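Local coordinates for protein cytochrome c class I (Sideroxydans lithotrophicus, PDB 4XXL) that probably shuttles electrons as a small monohaem cytochrome, carrying a covalently attached heme c whose iron takes two protein ligands, at residues H78-E83 / E94-N99. Residues are numbered along the deposited sequence; the frame is centred on the assembly and turned at random. Where two conformers were deposited one is given.
Sequences HVTSGE and EHKNIN. With HEC (heme c), chain B.
His78 turns the edge of its imidazole onto a face of the His95 ring, CE1 lying above its centre in an edge-to-face pair with planes at 53°. His95 binds the heme iron through NE2 at 2.0 Å, and His47 is the other axial ligand. With CG anti to the backbone N (chi1 -168°), the His95 ring reaches the metal while His95 ND1 donates to Lys96 O at 2.9 Å, on a lone pair in the carbonyl plane, which fixes the ring's rotation. Histidine suits this place because one nitrogen ligates and the other is tethered. His95 N donates a hydrogen bond to Glu83 O at 2.8 Å, and Ile98 N donates one to Val79 O. Val79 CG2 meets Ile98 CG1 at 3.8 Å, two branched chains beside the heme. Glycine suits the positive phi of Gly82, where the chain leaves the helix; Gly82 N reaches Lys96 O and His78 O through one water. Asn97 OD1 accepts from Asn99 N at 2.8 Å, an Asx turn, while ND2 shares a water with Thr80 O; an alanine here would probably leave Asn99 N without its mate and let the turn relax. The contact joins the end of helix 71-81 to the loop between strand 92-94 and helix 104-115, where Val79 and Ile98 both touch Ile107.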
# COMPACT_ATOMS: atom_id res chain seq x y z
N HIS A 78 7.87 -2.30 -2.23
CA HIS A 78 7.34 -1.10 -2.87
C HIS A 78 7.19 0.07 -1.90
O HIS A 78 7.44 1.20 -2.27
CB HIS A 78 5.95 -1.39 -3.44
CG HIS A 78 5.27 -0.18 -3.98
ND1 HIS A 78 4.32 0.54 -3.28
CD2 HIS A 78 5.45 0.48 -5.15
CE1 HIS A 78 3.96 1.58 -4.00
NE2 HIS A 78 4.59 1.53 -5.15
N VAL A 79 6.75 -0.20 -0.67
CA VAL A 79 6.54 0.89 0.30
C VAL A 79 7.76 1.36 1.09
O VAL A 79 7.68 2.34 1.87
CB VAL A 79 5.38 0.51 1.20
CG1 VAL A 79 5.76 -0.48 2.29
CG2 VAL A 79 4.64 1.74 1.72
N THR A 80 8.85 0.63 0.92
CA THR A 80 10.10 0.91 1.64
C THR A 80 11.26 1.26 0.72
O THR A 80 12.40 1.28 1.19
CB THR A 80 10.50 -0.28 2.58
OG1 THR A 80 10.74 -1.43 1.78
CG2 THR A 80 9.46 -0.56 3.68
N SER A 81 11.04 1.47 -0.58
CA SER A 81 12.13 1.79 -1.54
C SER A 81 12.11 3.16 -2.22
O SER A 81 13.15 3.61 -2.69
CB SER A 81 12.20 0.76 -2.67
OG SER A 81 10.95 0.64 -3.31
N GLY A 82 10.96 3.81 -2.32
CA GLY A 82 10.89 5.08 -3.05
C GLY A 82 11.16 5.04 -4.50
O GLY A 82 11.78 6.00 -5.06
N GLU A 83 10.69 3.98 -5.16
CA GLU A 83 10.89 3.88 -6.59
C GLU A 83 9.86 4.74 -7.28
O GLU A 83 8.89 5.23 -6.66
CB GLU A 83 10.79 2.43 -7.02
CG GLU A 83 11.96 1.60 -6.49
CD GLU A 83 11.87 0.09 -6.75
OE1 GLU A 83 10.77 -0.43 -7.07
OE2 GLU A 83 12.91 -0.59 -6.60
N GLU A 94 8.93 9.95 -6.74
CA GLU A 94 9.40 8.77 -5.99
C GLU A 94 8.25 8.45 -5.02
O GLU A 94 7.71 9.38 -4.37
CB GLU A 94 10.70 9.08 -5.22
CG GLU A 94 11.94 9.42 -6.02
CD GLU A 94 12.93 10.41 -5.31
OE1 GLU A 94 13.15 11.53 -5.89
OE2 GLU A 94 13.47 10.11 -4.18
N HIS A 95 7.83 7.17 -4.91
CA HIS A 95 6.69 6.81 -4.03
C HIS A 95 7.04 7.07 -2.57
O HIS A 95 8.23 6.92 -2.19
CB HIS A 95 6.24 5.37 -4.26
CG HIS A 95 4.92 5.00 -3.61
ND1 HIS A 95 4.83 4.65 -2.29
CD2 HIS A 95 3.63 5.13 -4.02
CE1 HIS A 95 3.57 4.45 -1.95
NE2 HIS A 95 2.79 4.65 -3.01
N LYS A 96 6.04 7.43 -1.77
CA LYS A 96 6.12 7.52 -0.29
C LYS A 96 6.92 6.31 0.24
O LYS A 96 6.66 5.17 -0.16
CB LYS A 96 4.72 7.54 0.31
CG LYS A 96 4.71 7.57 1.83
CD LYS A 96 5.21 8.88 2.32
CE LYS A 96 5.02 9.01 3.83
NZ LYS A 96 5.59 10.28 4.28
N ASN A 97 7.93 6.59 1.04
CA ASN A 97 8.81 5.54 1.56
C ASN A 97 8.69 5.56 3.07
O ASN A 97 9.12 6.54 3.69
CB ASN A 97 10.24 5.83 1.11
CG ASN A 97 11.20 4.82 1.56
OD1 ASN A 97 10.91 3.99 2.42
ND2 ASN A 97 12.35 4.87 1.01
N ILE A 98 8.16 4.50 3.65
CA ILE A 98 8.02 4.44 5.08
C ILE A 98 9.13 3.61 5.77
O ILE A 98 9.01 3.27 7.00
CB ILE A 98 6.61 4.01 5.54
CG1 ILE A 98 6.27 2.64 5.00
CG2 ILE A 98 5.60 5.11 5.12
CD1 ILE A 98 4.93 2.13 5.51
N ASN A 99 10.20 3.30 5.05
CA ASN A 99 11.34 2.58 5.66
C ASN A 99 11.89 3.39 6.83
O ASN A 99 12.14 4.57 6.70
CB ASN A 99 12.35 2.27 4.64
CG ASN A 99 13.27 1.11 5.02
OD1 ASN A 99 12.85 0.17 5.71
ND2 ASN A 99 14.48 1.17 4.55
FE HEC B . 0.82 4.64 -3.11
CHA HEC B . 0.97 2.72 -6.01
CHB HEC B . 0.55 1.78 -1.20
CHC HEC B . 1.19 6.53 -0.25
CHD HEC B . 0.45 7.45 -4.95
NA HEC B . 0.83 2.63 -3.55
C1A HEC B . 0.81 2.08 -4.78
C2A HEC B . 0.64 0.68 -4.61
C3A HEC B . 0.50 0.45 -3.26
C4A HEC B . 0.61 1.70 -2.59
CMA HEC B . 0.23 -0.85 -2.56
CAA HEC B . 0.60 -0.31 -5.78
CBA HEC B . 2.01 -0.75 -6.10
CGA HEC B . 2.09 -1.83 -7.16
O1A HEC B . 1.12 -2.06 -7.89
O2A HEC B . 3.13 -2.58 -7.18
NB HEC B . 0.85 4.26 -1.13
C1B HEC B . 0.73 3.02 -0.55
C2B HEC B . 0.82 3.15 0.87
C3B HEC B . 1.02 4.44 1.18
C4B HEC B . 1.06 5.17 -0.08
CMB HEC B . 0.75 2.00 1.83
CAB HEC B . 1.29 5.09 2.48
CBB HEC B . 2.49 4.59 3.03
NC HEC B . 0.78 6.68 -2.69
C1C HEC B . 1.00 7.16 -1.44
C2C HEC B . 0.81 8.55 -1.58
C3C HEC B . 0.51 8.88 -2.89
C4C HEC B . 0.55 7.63 -3.58
CMC HEC B . 0.86 9.47 -0.41
CAC HEC B . 0.19 10.26 -3.45
CBC HEC B . 1.10 11.31 -3.24
ND HEC B . 0.80 4.99 -5.03
C1D HEC B . 0.60 6.22 -5.63
C2D HEC B . 0.64 6.11 -7.11
C3D HEC B . 0.78 4.81 -7.36
C4D HEC B . 0.84 4.10 -6.07
CMD HEC B . 0.49 7.23 -8.07
CAD HEC B . 0.82 4.13 -8.74
CBD HEC B . 2.23 4.04 -9.25
CGD HEC B . 2.39 3.39 -10.63
O1D HEC B . 1.53 2.61 -11.14
O2D HEC B . 3.48 3.60 -11.24
O HOH W 1 8.46 3.42 -1.32
O HOH W 2 14.75 3.05 0.57
O HOH W 3 13.50 7.47 -3.42